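Local coordinates for L-Ala-D/L-Glu epimerase, a muconate lactonizing enzyme (Klebsiella pneumoniae subsp. pneumoniae MGH 78578, PDB 3FCP), which is a magnesium-binding member of the enolase superfamily, combining an N-terminal domain of the mandelate racemase and muconate lactonizing enzyme kind with a TIM-barrel-like domain, at residues A[365-368]-A[369-373]; A[270-274]-A[275-279]. One frame throughout, in Å; residues are numbered along the deposited sequence.

Interaction 1: A[365-368]-A[369-373]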
# COMPACT_ATOMS: atom_id res chain seq x y z
N ASP A 365 1.22 48.23 -36.57
CA ASP A 365 1.43 48.03 -38.00
C ASP A 365 1.69 46.55 -38.28
O ASP A 365 1.13 45.98 -39.21
CB ASP A 365 2.58 48.89 -38.51
CG ASP A 365 2.24 50.37 -38.52
OD1 ASP A 365 1.08 50.70 -38.85
OD2 ASP A 365 3.12 51.20 -38.21
N LYS A 366 2.55 45.93 -37.48
CA LYS A 366 2.85 44.52 -37.66
C LYS A 366 1.64 43.66 -37.28
O LYS A 366 1.32 42.70 -37.97
CB LYS A 366 4.07 44.12 -36.82
CG LYS A 366 5.40 44.54 -37.41
CD LYS A 366 6.55 43.95 -36.62
CE LYS A 366 7.88 44.16 -37.32
NZ LYS A 366 8.14 45.60 -37.56
N LEU A 367 0.98 44.03 -36.19
CA LEU A 367 -0.19 43.28 -35.75
C LEU A 367 -1.17 43.12 -36.90
O LEU A 367 -1.59 42.01 -37.22
CB LEU A 367 -0.89 43.99 -34.59
CG LEU A 367 -2.18 43.32 -34.11
CD1 LEU A 367 -1.88 41.92 -33.59
CD2 LEU A 367 -2.82 44.17 -33.02
N HIS A 368 -1.53 44.24 -37.52
CA HIS A 368 -2.47 44.22 -38.63
C HIS A 368 -1.91 43.50 -39.85
O HIS A 368 -2.62 42.76 -40.52
CB HIS A 368 -2.88 45.66 -38.99
CG HIS A 368 -3.52 46.40 -37.86
ND1 HIS A 368 -4.59 45.89 -37.15
CD2 HIS A 368 -3.25 47.60 -37.30
CE1 HIS A 368 -4.95 46.75 -36.21
NE2 HIS A 368 -4.15 47.80 -36.28
N PHE A 369 -0.62 43.69 -40.12
CA PHE A 369 -0.00 43.04 -41.27
C PHE A 369 -0.08 41.52 -41.16
O PHE A 369 -0.43 40.84 -42.12
CB PHE A 369 1.46 43.46 -41.38
CG PHE A 369 2.15 42.93 -42.61
CD1 PHE A 369 1.86 43.45 -43.87
CD2 PHE A 369 3.08 41.90 -42.51
CE1 PHE A 369 2.49 42.95 -45.02
CE2 PHE A 369 3.72 41.39 -43.64
CZ PHE A 369 3.42 41.92 -44.90
N TYR A 370 0.23 40.98 -39.98
CA TYR A 370 0.22 39.53 -39.78
C TYR A 370 -1.11 38.92 -39.32
O TYR A 370 -1.21 37.70 -39.20
CB TYR A 370 1.33 39.14 -38.80
CG TYR A 370 2.72 39.40 -39.33
CD1 TYR A 370 3.19 38.74 -40.47
CD2 TYR A 370 3.57 40.33 -38.71
CE1 TYR A 370 4.46 38.99 -40.98
CE2 TYR A 370 4.84 40.59 -39.22
CZ TYR A 370 5.28 39.91 -40.35
OH TYR A 370 6.54 40.15 -40.85
N THR A 371 -2.12 39.74 -39.08
CA THR A 371 -3.41 39.20 -38.66
C THR A 371 -3.95 38.30 -39.77
O THR A 371 -3.93 38.67 -40.94
CB THR A 371 -4.44 40.32 -38.39
OG1 THR A 371 -4.01 41.10 -37.27
CG2 THR A 371 -5.81 39.72 -38.09
N ARG A 372 -4.43 37.13 -39.38
CA ARG A 372 -4.98 36.17 -40.35
C ARG A 372 -6.14 36.78 -41.13
O ARG A 372 -6.18 36.68 -42.36
CB ARG A 372 -5.45 34.91 -39.62
CG ARG A 372 -5.99 33.84 -40.55
CD ARG A 372 -6.29 32.56 -39.79
NE ARG A 372 -5.09 31.97 -39.21
CZ ARG A 372 -5.07 30.82 -38.54
NH1 ARG A 372 -6.20 30.13 -38.37
NH2 ARG A 372 -3.93 30.36 -38.04
N GLN A 373 -7.07 37.41 -40.42
CA GLN A 373 -8.23 38.03 -41.05
C GLN A 373 -8.91 39.03 -40.12
O GLN A 373 -8.99 40.22 -40.49
CB GLN A 373 -9.24 36.97 -41.48
CG GLN A 373 -10.59 37.55 -41.91
CD GLN A 373 -11.62 36.48 -42.20
OE1 GLN A 373 -11.55 35.79 -43.21
NE2 GLN A 373 -12.58 36.34 -41.30
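Thr371 turns its hydroxyl back onto the helix that the chain is leaving: OG1 gives a hydrogen bond of 2.6 Å to the carbonyl O of Leu367, four residues earlier. With OG1 beside the backbone N (chi1 -65°), the hydroxyl lies over the last turn, while CG2 takes the position anti to that nitrogen. The donor approaches from above the carbonyl plane, 42° out of it, and therefore not on a lone pair.

Ordinary helical bonds serve the two acceptors that come before. Asp365 O receives Phe369 N at 3.0 Å, and Lys366 O receives Tyr370 N at 2.9 Å. One residue on, Thr371 N makes only a weak hydrogen bond, 3.4 Å, to His368 O, three residues back. The ring of Tyr370 also lies close to Lys366 O, obliquely, with CD2 3.4 Å away.

This is the C-terminal end of helix 364-370, the last helix of the chain, from which the tail returns to strand 7-17 of the N-terminal three-stranded sheet. Leu367 packs on Trp13 and Val15 of that strand, and Tyr370 and Arg372 bond to its backbone. Tyr370 OH is satisfied by Asp336, and the guanidinium of Arg372 by salt bridges to Asp16 and Glu66.

The two aromatic neighbours diverge in their first torsions. Phe369 holds CG anti to its backbone N, whereas Tyr370 holds it beside; with the further turn of each ring about its second torsion, the edge of Phe369 comes toward a face of Tyr370. CD2 of Phe369 hangs 3.5 Å above the plane of the Tyr370 ring, over its centre. Phe369 CB meanwhile rests 3.3 Å from Asp365 O.

Interaction 2: A[270-274]-A[275-279]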
# COMPACT_ATOMS: atom_id res chain seq x y z
N ALA A 270 11.12 16.47 -11.91
CA ALA A 270 10.77 17.88 -12.08
C ALA A 270 9.52 18.08 -12.92
O ALA A 270 9.08 17.17 -13.63
CB ALA A 270 11.95 18.63 -12.70
N TYR A 271 8.95 19.28 -12.83
CA TYR A 271 7.77 19.65 -13.61
C TYR A 271 8.10 20.75 -14.61
O TYR A 271 8.81 21.72 -14.30
CB TYR A 271 6.64 20.17 -12.71
CG TYR A 271 5.94 19.16 -11.82
CD1 TYR A 271 6.07 17.79 -12.04
CD2 TYR A 271 5.10 19.59 -10.79
CE1 TYR A 271 5.37 16.87 -11.27
CE2 TYR A 271 4.40 18.68 -10.01
CZ TYR A 271 4.54 17.32 -10.25
OH TYR A 271 3.85 16.41 -9.48
N ALA A 272 7.57 20.61 -15.82
CA ALA A 272 7.75 21.61 -16.86
C ALA A 272 6.62 22.62 -16.70
O ALA A 272 5.52 22.41 -17.20
CB ALA A 272 7.69 20.97 -18.25
N LEU A 273 6.88 23.71 -15.98
CA LEU A 273 5.87 24.74 -15.78
C LEU A 273 5.63 25.48 -17.10
O LEU A 273 6.57 25.80 -17.82
CB LEU A 273 6.33 25.75 -14.72
CG LEU A 273 6.79 25.25 -13.35
CD1 LEU A 273 7.33 26.42 -12.53
CD2 LEU A 273 5.62 24.59 -12.64
N LYS A 274 4.36 25.73 -17.42
CA LYS A 274 4.01 26.48 -18.63
C LYS A 274 2.78 27.31 -18.31
O LYS A 274 1.78 26.79 -17.81
CB LYS A 274 3.71 25.53 -19.80
CG LYS A 274 4.93 24.72 -20.28
CD LYS A 274 4.62 23.91 -21.52
CE LYS A 274 5.85 23.11 -21.98
NZ LYS A 274 5.58 22.35 -23.22
N ILE A 275 2.83 28.61 -18.59
CA ILE A 275 1.68 29.44 -18.27
C ILE A 275 0.42 29.01 -19.02
O ILE A 275 -0.68 29.08 -18.47
CB ILE A 275 1.97 30.96 -18.51
CG1 ILE A 275 2.17 31.26 -19.99
CG2 ILE A 275 3.19 31.39 -17.71
CD1 ILE A 275 2.36 32.77 -20.27
N ALA A 276 0.60 28.53 -20.26
CA ALA A 276 -0.54 28.09 -21.08
C ALA A 276 -1.29 26.90 -20.48
O ALA A 276 -2.51 26.82 -20.59
CB ALA A 276 -0.06 27.73 -22.50
N LYS A 277 -0.55 25.98 -19.86
CA LYS A 277 -1.15 24.80 -19.25
C LYS A 277 -1.89 25.11 -17.94
O LYS A 277 -2.89 24.47 -17.63
CB LYS A 277 -0.09 23.73 -18.95
CG LYS A 277 0.56 23.09 -20.19
CD LYS A 277 1.43 21.88 -19.83
CE LYS A 277 2.58 22.23 -18.88
NZ LYS A 277 3.35 21.03 -18.41
N ALA A 278 -1.39 26.10 -17.20
CA ALA A 278 -1.98 26.45 -15.91
C ALA A 278 -3.02 27.56 -15.93
O ALA A 278 -3.85 27.65 -15.02
CB ALA A 278 -0.88 26.82 -14.94
N GLY A 279 -2.98 28.41 -16.95
CA GLY A 279 -3.93 29.51 -17.02
C GLY A 279 -3.31 30.89 -16.79
O GLY A 279 -4.01 31.85 -16.45
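Lys277 and Lys274 lay their aliphatic chains against each other at a slant, and the meeting point on the first is CE. This carbon lies 3.6 Å from CB of Lys274 and 3.7 Å from its CD, so the nonpolar shafts touch below the two amines, whose partners lie farther along. The amine of Lys277 reaches back to the strand, where NZ donates to the carbonyl O of Ala272 at 2.8 Å, almost in line with the C=O bond (C=O...N 160°). A single bend about CG-CD (chi3 -60°) turns the amine there; Lys274, by contrast, is extended from CG to NZ.

Three oxygens grip NZ of Lys277, because Asp250 OD1 and Val253 O join Ala272 O. The other carboxylate oxygen, Asp250 OD2, takes a hydrogen bond from Lys274 NZ, to which Thr302 O adds a weak one. One carboxylate thus ties together two amines that lie 5.5 Å apart, NZ of Lys274 to NZ of Lys277.

Behind this shell, the backbone sets where each lysine starts. Lys274 occupies the N-cap position, and its carbonyl O is approached weakly by Lys277 N at 3.2 Å and by Ala278 N at 3.3 Å. The single helical turn 275-278 closes with Gly279 N bonded to Ile275 O at 2.8 Å, and Gly279 leaves it with positive phi. Farther out, Ile275 packs on helix 307-317, and Ala276 O accepts a bond from Thr103 OG1 at the start of helix 103-121.

Asp250 is itself a magnesium ligand with Asn201 and Glu251, and the Lys274 side chain lies about 5 Å from the ion. A lysine after the sixth barrel strand, facing metal-binding carboxylates, is characteristic of the muconate lactonizing enzyme branch of the enolase superfamily; Lys274 holds that position here.

Interaction 2 comes first along the chain and interaction 1 near its C-terminus, with centres 28 Å apart and nearest atoms about 16 Å apart. They share no helix or strand. Residues 270-279 lie deep inside the molecule, where strand 270-273 of the barrel sheet runs into a short helical turn beside the magnesium site. Residues 365-373 are at the surface: helix 364-370 comes after the short antiparallel strands 345-346 and 349-351 that follow the barrel, and lies against strand 7-17 of the separate N-terminal sheet. One contact therefore belongs to the metal centre, while the other brings the chain's two termini together; both also engage the N-terminal region, interaction 2 through Thr103.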